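Local coordinates for protein putative S-adenosylmethionine-dependent methyltransferase (Bacteroides thetaiotaomicron, PDB 1WYZ) that is probably a methyltransferase that uses S-adenosylmethionine as methyl donor, related to the RsmI-like family of enzymes, at residues 33-44 with 56-64; 2-10 with 80-91. One frame throughout, in Å; residues are numbered along the deposited sequence.

Interaction 1 of 2, residues 33-44 with 56-64; sequences RHFIVEDVRSAR and IDSLTFYPL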
loop_
_atom_site.group_PDB
_atom_site.type_symbol
_atom_site.label_atom_id
_atom_site.label_comp_id
_atom_site.label_asym_id
_atom_site.label_seq_id
_atom_site.Cartn_x
_atom_site.Cartn_y
_atom_site.Cartn_z
ATOM N N ARG A 33 -7.785 17.388 -17.768
ATOM C CA ARG A 33 -7.258 17.898 -19.034
ATOM C C ARG A 33 -5.752 18.111 -18.957
ATOM O O ARG A 33 -5.079 18.203 -19.984
ATOM C CB ARG A 33 -7.895 19.247 -19.381
ATOM C CG ARG A 33 -9.401 19.240 -19.588
ATOM C CD ARG A 33 -9.883 20.657 -19.891
ATOM N NE ARG A 33 -11.302 20.713 -20.225
ATOM C CZ ARG A 33 -11.949 21.828 -20.554
ATOM N NH1 ARG A 33 -11.302 22.989 -20.591
ATOM N NH2 ARG A 33 -13.244 21.782 -20.854
ATOM N N HIS A 34 -5.236 18.210 -17.732
ATOM C CA HIS A 34 -3.808 18.443 -17.490
ATOM C C HIS A 34 -3.195 17.370 -16.594
ATOM O O HIS A 34 -3.634 17.175 -15.466
ATOM C CB HIS A 34 -3.599 19.797 -16.804
ATOM C CG HIS A 34 -4.444 20.901 -17.358
ATOM N ND1 HIS A 34 -5.819 20.833 -17.410
ATOM C CD2 HIS A 34 -4.110 22.120 -17.846
ATOM C CE1 HIS A 34 -6.297 21.961 -17.903
ATOM N NE2 HIS A 34 -5.281 22.758 -18.175
ATOM N N PHE A 35 -2.166 16.696 -17.084
ATOM C CA PHE A 35 -1.510 15.663 -16.298
ATOM C C PHE A 35 -0.055 16.012 -16.033
ATOM O O PHE A 35 0.596 16.653 -16.844
ATOM C CB PHE A 35 -1.563 14.311 -17.023
ATOM C CG PHE A 35 -2.947 13.864 -17.371
ATOM C CD1 PHE A 35 -3.595 14.365 -18.499
ATOM C CD2 PHE A 35 -3.632 12.978 -16.541
ATOM C CE1 PHE A 35 -4.912 13.997 -18.792
ATOM C CE2 PHE A 35 -4.961 12.602 -16.828
ATOM C CZ PHE A 35 -5.599 13.112 -17.952
ATOM N N ILE A 36 0.444 15.593 -14.881
ATOM C CA ILE A 36 1.836 15.803 -14.520
ATOM C C ILE A 36 2.357 14.372 -14.515
ATOM O O ILE A 36 1.879 13.534 -13.754
ATOM C CB ILE A 36 1.974 16.454 -13.122
ATOM C CG1 ILE A 36 1.499 17.907 -13.176
ATOM C CG2 ILE A 36 3.429 16.453 -12.676
ATOM C CD1 ILE A 36 2.296 18.884 -13.973
ATOM N N VAL A 37 3.327 14.090 -15.380
ATOM C CA VAL A 37 3.847 12.733 -15.510
ATOM C C VAL A 37 5.360 12.565 -15.529
ATOM O O VAL A 37 6.109 13.511 -15.779
ATOM C CB VAL A 37 3.304 12.088 -16.795
ATOM C CG1 VAL A 37 1.784 11.980 -16.728
ATOM C CG2 VAL A 37 3.721 12.930 -17.997
ATOM N N GLU A 38 5.790 11.330 -15.283
ATOM C CA GLU A 38 7.205 10.975 -15.280
ATOM C C GLU A 38 7.672 10.642 -16.688
ATOM O O GLU A 38 8.861 10.448 -16.915
ATOM C CB GLU A 38 7.445 9.776 -14.365
ATOM C CG GLU A 38 7.184 10.072 -12.901
ATOM C CD GLU A 38 7.161 8.821 -12.050
ATOM O OE1 GLU A 38 8.163 8.077 -12.061
ATOM O OE2 GLU A 38 6.137 8.587 -11.372
ATOM N N ASP A 39 6.727 10.570 -17.623
ATOM C CA ASP A 39 7.026 10.281 -19.024
ATOM C C ASP A 39 5.770 10.337 -19.884
ATOM O O ASP A 39 4.867 9.509 -19.753
ATOM C CB ASP A 39 7.681 8.910 -19.178
ATOM C CG ASP A 39 7.985 8.579 -20.626
ATOM O OD1 ASP A 39 8.640 9.401 -21.302
ATOM O OD2 ASP A 39 7.567 7.498 -21.087
ATOM N N VAL A 40 5.725 11.320 -20.774
ATOM C CA VAL A 40 4.580 11.512 -21.650
ATOM C C VAL A 40 4.311 10.302 -22.539
ATOM O O VAL A 40 3.163 10.026 -22.878
ATOM C CB VAL A 40 4.768 12.767 -22.532
ATOM C CG1 VAL A 40 5.922 12.552 -23.506
ATOM C CG2 VAL A 40 3.479 13.082 -23.269
ATOM N N ARG A 41 5.358 9.580 -22.919
ATOM C CA ARG A 41 5.165 8.414 -23.765
ATOM C C ARG A 41 4.247 7.412 -23.074
ATOM O O ARG A 41 3.102 7.220 -23.495
ATOM C CB ARG A 41 6.509 7.755 -24.101
ATOM C CG ARG A 41 7.401 8.605 -24.996
ATOM C CD ARG A 41 8.194 7.749 -25.986
ATOM N NE ARG A 41 7.347 7.144 -27.018
ATOM C CZ ARG A 41 6.712 7.824 -27.973
ATOM N NH1 ARG A 41 6.820 9.144 -28.041
ATOM N NH2 ARG A 41 5.965 7.179 -28.863
ATOM N N SER A 42 4.748 6.783 -22.015
ATOM C CA SER A 42 3.976 5.797 -21.255
ATOM C C SER A 42 2.634 6.359 -20.790
ATOM O O SER A 42 1.608 5.676 -20.848
ATOM C CB SER A 42 4.775 5.331 -20.035
ATOM O OG SER A 42 3.983 4.506 -19.193
ATOM N N ALA A 43 2.657 7.607 -20.328
ATOM C CA ALA A 43 1.453 8.273 -19.843
ATOM C C ALA A 43 0.406 8.408 -20.944
ATOM O O ALA A 43 -0.745 8.001 -20.773
ATOM C CB ALA A 43 1.806 9.654 -19.275
ATOM N N ARG A 44 0.805 8.976 -22.077
ATOM C CA ARG A 44 -0.124 9.154 -23.180
ATOM C C ARG A 44 -0.663 7.794 -23.623
ATOM O O ARG A 44 -1.872 7.629 -23.785
ATOM C CB ARG A 44 0.563 9.883 -24.347
ATOM C CG ARG A 44 -0.382 10.234 -25.490
ATOM C CD ARG A 44 0.279 11.096 -26.564
ATOM N NE ARG A 44 0.492 12.479 -26.137
ATOM C CZ ARG A 44 0.528 13.516 -26.971
ATOM N NH1 ARG A 44 0.361 13.328 -28.272
ATOM N NH2 ARG A 44 0.728 14.741 -26.508
ATOM N N ILE A 56 -6.023 12.745 -27.154
ATOM C CA ILE A 56 -4.703 13.092 -26.640
ATOM C C ILE A 56 -4.153 14.379 -27.245
ATOM O O ILE A 56 -2.952 14.635 -27.194
ATOM C CB ILE A 56 -3.675 11.950 -26.855
ATOM C CG1 ILE A 56 -3.554 11.604 -28.341
ATOM C CG2 ILE A 56 -4.094 10.724 -26.060
ATOM C CD1 ILE A 56 -2.331 10.767 -28.711
ATOM N N ASP A 57 -5.037 15.188 -27.823
ATOM C CA ASP A 57 -4.629 16.463 -28.399
ATOM C C ASP A 57 -4.727 17.510 -27.280
ATOM O O ASP A 57 -4.596 18.711 -27.515
ATOM C CB ASP A 57 -5.538 16.849 -29.575
ATOM C CG ASP A 57 -4.930 17.934 -30.460
ATOM O OD1 ASP A 57 -3.910 18.535 -30.060
ATOM O OD2 ASP A 57 -5.478 18.191 -31.555
ATOM N N SER A 58 -4.968 17.030 -26.061
ATOM C CA SER A 58 -5.049 17.891 -24.880
ATOM C C SER A 58 -3.630 17.971 -24.319
ATOM O O SER A 58 -3.418 17.945 -23.103
ATOM C CB SER A 58 -5.995 17.286 -23.832
ATOM O OG SER A 58 -5.481 16.077 -23.288
ATOM N N LEU A 59 -2.668 18.061 -25.234
ATOM C CA LEU A 59 -1.245 18.124 -24.909
ATOM C C LEU A 59 -0.877 19.200 -23.904
ATOM O O LEU A 59 -0.466 20.303 -24.267
ATOM C CB LEU A 59 -0.423 18.313 -26.191
ATOM C CG LEU A 59 1.089 18.544 -26.091
ATOM C CD1 LEU A 59 1.741 17.501 -25.195
ATOM C CD2 LEU A 59 1.684 18.495 -27.493
ATOM N N THR A 60 -1.030 18.857 -22.633
ATOM C CA THR A 60 -0.707 19.744 -21.531
ATOM C C THR A 60 0.048 18.897 -20.518
ATOM O O THR A 60 0.176 19.259 -19.348
ATOM C CB THR A 60 -1.979 20.321 -20.881
ATOM O OG1 THR A 60 -2.917 19.264 -20.657
ATOM C CG2 THR A 60 -2.607 21.374 -21.778
ATOM N N PHE A 61 0.539 17.753 -20.982
ATOM C CA PHE A 61 1.293 16.849 -20.130
ATOM C C PHE A 61 2.574 17.550 -19.692
ATOM O O PHE A 61 3.405 17.910 -20.523
ATOM C CB PHE A 61 1.665 15.575 -20.890
ATOM C CG PHE A 61 0.500 14.881 -21.551
ATOM C CD1 PHE A 61 -0.076 15.398 -22.714
ATOM C CD2 PHE A 61 0.001 13.687 -21.031
ATOM C CE1 PHE A 61 -1.134 14.729 -23.356
ATOM C CE2 PHE A 61 -1.055 13.007 -21.660
ATOM C CZ PHE A 61 -1.619 13.532 -22.825
ATOM N N TYR A 62 2.730 17.747 -18.390
ATOM C CA TYR A 62 3.922 18.399 -17.854
ATOM C C TYR A 62 4.912 17.340 -17.365
ATOM O O TYR A 62 4.595 16.550 -16.468
ATOM C CB TYR A 62 3.551 19.324 -16.684
ATOM C CG TYR A 62 2.628 20.462 -17.062
ATOM C CD1 TYR A 62 3.051 21.484 -17.916
ATOM C CD2 TYR A 62 1.323 20.513 -16.577
ATOM C CE1 TYR A 62 2.188 22.534 -18.279
ATOM C CE2 TYR A 62 0.452 21.558 -16.932
ATOM C CZ TYR A 62 0.889 22.559 -17.783
ATOM O OH TYR A 62 0.016 23.562 -18.142
ATOM N N PRO A 63 6.116 17.295 -17.966
ATOM C CA PRO A 63 7.161 16.335 -17.592
ATOM C C PRO A 63 7.696 16.621 -16.192
ATOM O O PRO A 63 7.946 17.779 -15.844
ATOM C CB PRO A 63 8.220 16.544 -18.671
ATOM C CG PRO A 63 7.416 16.953 -19.855
ATOM C CD PRO A 63 6.457 17.952 -19.238
ATOM N N LEU A 64 7.880 15.564 -15.402
ATOM C CA LEU A 64 8.359 15.691 -14.025
ATOM C C LEU A 64 9.506 14.714 -13.728
ATOM O O LEU A 64 9.476 13.563 -14.165
ATOM C CB LEU A 64 7.185 15.422 -13.077
ATOM C CG LEU A 64 7.121 16.050 -11.684
ATOM C CD1 LEU A 64 8.202 15.488 -10.781
ATOM C CD2 LEU A 64 7.251 17.548 -11.827
#
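Strand 34-37 and the short strand 62-63 run parallel, tied by Y62 N to F35 O (2.9 Å, nearly straight), V37 N to Y62 O (3.0 Å) and a more bent bond from L64 N to V37 O. On the face of the sheet that carries I36 and Y62, I36 CG2 lies 3.8 Å from L64 CG, and helix 70-81 covers this side through Y76. The other face belongs to F35, V37 and F61: the F35 and F61 rings are nearly parallel, planes at 24°, but slid so far apart that they barely overlap. The two strands and the intervening helix 40-50 form a beta-alpha-beta unit, and F61 packs against the helix, with V40 CG2 meeting F61 CG at 3.9 Å. R44 leaves the same helix with CG anti to its backbone N (chi1 -174°), which lays CD 3.4 Å from I56 CD1; a bend at chi3 then brings the guanidinium to F61, the planes 40° apart. The carbonyl O of I56 sits over one guanidinium face, while L59 CG lies at its edge. Replacing R44 with an alanine would probably open a gap between I56 and F61 and leave both side chains freer to shift.

Interaction 2 of 2, residues 2-10 with 80-91; sequences ETALYLLPV and LAGGASMGVISE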
loop_
_atom_site.group_PDB
_atom_site.type_symbol
_atom_site.label_atom_id
_atom_site.label_comp_id
_atom_site.label_asym_id
_atom_site.label_seq_id
_atom_site.Cartn_x
_atom_site.Cartn_y
_atom_site.Cartn_z
ATOM N N GLU A 2 -13.822 16.912 -6.334
ATOM C CA GLU A 2 -13.643 16.929 -7.817
ATOM C C GLU A 2 -12.455 17.805 -8.197
ATOM O O GLU A 2 -11.447 17.301 -8.684
ATOM C CB GLU A 2 -14.911 17.448 -8.501
ATOM C CG GLU A 2 -14.893 17.389 -10.024
ATOM C CD GLU A 2 -14.950 15.974 -10.559
ATOM O OE1 GLU A 2 -15.761 15.183 -10.038
ATOM O OE2 GLU A 2 -14.194 15.654 -11.504
ATOM N N THR A 3 -12.563 19.111 -7.980
ATOM C CA THR A 3 -11.464 20.007 -8.321
ATOM C C THR A 3 -10.308 19.745 -7.356
ATOM O O THR A 3 -10.339 20.163 -6.193
ATOM C CB THR A 3 -11.907 21.491 -8.253
ATOM O OG1 THR A 3 -10.755 22.338 -8.346
ATOM C CG2 THR A 3 -12.654 21.773 -6.962
ATOM N N ALA A 4 -9.296 19.033 -7.850
ATOM C CA ALA A 4 -8.136 18.677 -7.043
ATOM C C ALA A 4 -7.060 17.965 -7.861
ATOM O O ALA A 4 -7.205 17.775 -9.069
ATOM C CB ALA A 4 -8.572 17.782 -5.887
ATOM N N LEU A 5 -5.975 17.588 -7.183
ATOM C CA LEU A 5 -4.870 16.868 -7.803
ATOM C C LEU A 5 -5.056 15.381 -7.501
ATOM O O LEU A 5 -4.760 14.905 -6.398
ATOM C CB LEU A 5 -3.516 17.350 -7.249
ATOM C CG LEU A 5 -2.246 16.675 -7.809
ATOM C CD1 LEU A 5 -2.069 17.027 -9.290
ATOM C CD2 LEU A 5 -1.025 17.117 -7.021
ATOM N N TYR A 6 -5.573 14.664 -8.491
ATOM C CA TYR A 6 -5.813 13.236 -8.393
ATOM C C TYR A 6 -4.539 12.453 -8.715
ATOM O O TYR A 6 -3.976 12.588 -9.805
ATOM C CB TYR A 6 -6.912 12.842 -9.375
ATOM C CG TYR A 6 -8.319 13.197 -8.927
ATOM C CD1 TYR A 6 -9.054 12.328 -8.121
ATOM C CD2 TYR A 6 -8.936 14.368 -9.357
ATOM C CE1 TYR A 6 -10.369 12.609 -7.760
ATOM C CE2 TYR A 6 -10.255 14.661 -9.002
ATOM C CZ TYR A 6 -10.968 13.772 -8.204
ATOM O OH TYR A 6 -12.283 14.034 -7.866
ATOM N N LEU A 7 -4.075 11.652 -7.761
ATOM C CA LEU A 7 -2.882 10.828 -7.947
ATOM C C LEU A 7 -3.319 9.536 -8.623
ATOM O O LEU A 7 -3.830 8.638 -7.964
ATOM C CB LEU A 7 -2.252 10.535 -6.589
ATOM C CG LEU A 7 -1.225 11.553 -6.067
ATOM C CD1 LEU A 7 -1.430 12.911 -6.695
ATOM C CD2 LEU A 7 -1.313 11.614 -4.550
ATOM N N LEU A 8 -3.104 9.448 -9.934
ATOM C CA LEU A 8 -3.523 8.282 -10.728
ATOM C C LEU A 8 -2.611 7.049 -10.864
ATOM O O LEU A 8 -1.532 7.129 -11.435
ATOM C CB LEU A 8 -3.878 8.751 -12.142
ATOM C CG LEU A 8 -4.790 9.973 -12.223
ATOM C CD1 LEU A 8 -5.029 10.321 -13.681
ATOM C CD2 LEU A 8 -6.103 9.672 -11.504
ATOM N N PRO A 9 -3.037 5.892 -10.336
ATOM C CA PRO A 9 -2.165 4.718 -10.483
ATOM C C PRO A 9 -2.319 3.945 -11.808
ATOM O O PRO A 9 -3.377 3.964 -12.432
ATOM C CB PRO A 9 -2.508 3.873 -9.248
ATOM C CG PRO A 9 -3.909 4.289 -8.888
ATOM C CD PRO A 9 -3.921 5.763 -9.159
ATOM N N VAL A 10 -1.251 3.283 -12.239
ATOM C CA VAL A 10 -1.271 2.489 -13.484
ATOM C C VAL A 10 -1.030 1.013 -13.154
ATOM O O VAL A 10 -0.913 0.653 -11.981
ATOM C CB VAL A 10 -0.168 2.947 -14.490
ATOM C CG1 VAL A 10 -0.385 4.400 -14.897
ATOM C CG2 VAL A 10 1.211 2.763 -13.867
ATOM N N LEU A 80 -4.519 23.803 -11.632
ATOM C CA LEU A 80 -5.214 23.372 -10.421
ATOM C C LEU A 80 -5.545 24.590 -9.556
ATOM O O LEU A 80 -6.649 24.710 -9.012
ATOM C CB LEU A 80 -4.351 22.386 -9.623
ATOM C CG LEU A 80 -4.973 21.950 -8.294
ATOM C CD1 LEU A 80 -6.427 21.575 -8.515
ATOM C CD2 LEU A 80 -4.200 20.792 -7.714
ATOM N N ALA A 81 -4.574 25.486 -9.433
ATOM C CA ALA A 81 -4.754 26.708 -8.674
ATOM C C ALA A 81 -5.916 27.490 -9.306
ATOM O O ALA A 81 -6.619 28.246 -8.626
ATOM C CB ALA A 81 -3.476 27.530 -8.722
ATOM N N GLY A 82 -6.118 27.283 -10.606
ATOM C CA GLY A 82 -7.178 27.975 -11.322
ATOM C C GLY A 82 -8.572 27.372 -11.229
ATOM O O GLY A 82 -9.543 27.985 -11.680
ATOM N N GLY A 83 -8.679 26.167 -10.665
ATOM C CA GLY A 83 -9.978 25.536 -10.532
ATOM C C GLY A 83 -10.187 24.326 -11.420
ATOM O O GLY A 83 -11.285 23.766 -11.461
ATOM N N ALA A 84 -9.145 23.925 -12.141
ATOM C CA ALA A 84 -9.225 22.757 -13.020
ATOM C C ALA A 84 -8.555 21.565 -12.341
ATOM O O ALA A 84 -7.485 21.707 -11.747
ATOM C CB ALA A 84 -8.545 23.052 -14.349
ATOM N N SER A 85 -9.178 20.392 -12.424
ATOM C CA SER A 85 -8.610 19.197 -11.808
ATOM C C SER A 85 -7.416 18.677 -12.612
ATOM O O SER A 85 -7.383 18.819 -13.834
ATOM C CB SER A 85 -9.683 18.113 -11.688
ATOM O OG SER A 85 -10.729 18.527 -10.818
HETATM N N MSE A 86 -6.429 18.100 -11.925
HETATM C CA MSE A 86 -5.238 17.563 -12.585
HETATM C C MSE A 86 -4.884 16.172 -12.087
HETATM O O MSE A 86 -5.223 15.794 -10.970
HETATM C CB MSE A 86 -4.033 18.465 -12.362
HETATM C CG MSE A 86 -4.163 19.873 -12.891
HETATM SE SE MSE A 86 -2.482 20.812 -12.598
HETATM C CE MSE A 86 -1.590 20.442 -14.290
ATOM N N GLY A 87 -4.187 15.402 -12.910
ATOM C CA GLY A 87 -3.811 14.072 -12.481
ATOM C C GLY A 87 -2.312 13.841 -12.546
ATOM O O GLY A 87 -1.614 14.502 -13.310
ATOM N N VAL A 88 -1.816 12.919 -11.723
ATOM C CA VAL A 88 -0.400 12.572 -11.723
ATOM C C VAL A 88 -0.355 11.102 -12.134
ATOM O O VAL A 88 -1.173 10.305 -11.671
ATOM C CB VAL A 88 0.248 12.748 -10.328
ATOM C CG1 VAL A 88 1.720 12.430 -10.409
ATOM C CG2 VAL A 88 0.058 14.170 -9.826
ATOM N N ILE A 89 0.585 10.751 -13.009
ATOM C CA ILE A 89 0.707 9.373 -13.506
ATOM C C ILE A 89 2.148 8.871 -13.472
ATOM O O ILE A 89 3.057 9.556 -13.948
ATOM C CB ILE A 89 0.230 9.273 -14.963
ATOM C CG1 ILE A 89 -1.129 9.952 -15.114
ATOM C CG2 ILE A 89 0.150 7.813 -15.384
ATOM C CD1 ILE A 89 -1.547 10.240 -16.555
ATOM N N SER A 90 2.352 7.670 -12.936
ATOM C CA SER A 90 3.701 7.101 -12.846
ATOM C C SER A 90 4.087 6.117 -13.954
ATOM O O SER A 90 3.346 5.921 -14.920
ATOM C CB SER A 90 3.889 6.421 -11.486
ATOM O OG SER A 90 3.938 7.379 -10.446
ATOM N N GLU A 91 5.263 5.511 -13.793
ATOM C CA GLU A 91 5.800 4.536 -14.738
ATOM C C GLU A 91 5.847 5.076 -16.162
ATOM O O GLU A 91 6.508 4.502 -17.031
ATOM C CB GLU A 91 4.964 3.257 -14.707
ATOM C CG GLU A 91 4.592 2.813 -13.306
ATOM C CD GLU A 91 5.783 2.783 -12.371
ATOM O OE1 GLU A 91 6.687 1.943 -12.582
ATOM O OE2 GLU A 91 5.813 3.602 -11.430
#
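V88 lies alongside L7, both side chains pointing the same way, and its CG2 methyl touches two leucines of the neighbouring strand: L5 CD1 at 3.6 Å and L7 CD1 at 3.7 Å. The torsion of V88 that sets CG2 anti to the carbonyl carbon, with CG1 anti to the backbone N (chi1 -178°), turns this methyl to the leucines. L5 also takes part in a second apolar contact, its CB packing 3.5 Å from L80 CD2 in the last turn of helix 70-81, so the helix closes over the start of the strand. L7 also packs on M129 of the second subunit.

On the opposite face stand Y6, L8 and I89, with G87 level with Y6 in the register. A CB on G87 would run into L8 CD1, so the missing side chain probably lets L8 lie close to this strand. Further along, V10 crosses I89 at about a right angle, with V10 CG1 3.5 Å from I89 CG2.

Between the two faces the backbones form a parallel ladder: M86 N to A4 O, Y6 N to M86 O (2.7 Å), V88 N to Y6 O and L8 N to V88 O, the last the most bent, at 134°. Ahead of the ladder, S85 OG donates to E2 O at 2.6 Å, approaching from above the carbonyl plane, and T3 OG1 makes a weak bond to G83 O. G83 itself ends helix 70-81 in a Schellman motif, its positive phi turning the chain toward strand 86-89. These parallel strands, 25° apart in direction, lie between strands 34-37 and 115-117 in the five-stranded parallel sheet of an alpha/beta domain, consistent with the N-terminal domain of RsmI-like methyltransferases.

In the fold
From the N terminus the chain lays down strand 5-8, passes through helices 17-20 and 24-29, and reaches strand 34-37. Helix 40-50 then leads to strand 62-63, where interaction 1 closes a short loop at the edge of the sheet. Helix 70-81 follows directly and delivers strand 86-89, whose pairing with strand 5-8 closes the much longer loop of interaction 2. Interaction 1 is thus nested inside interaction 2. Strand 86-89 inserts between strands 34-37 and 5-8, so the contacts, with centres about 11 Å apart, meet directly: I36 N probably bonds to G87 O, and beyond the strand ends E38 OE2 probably bonds to S90 OG.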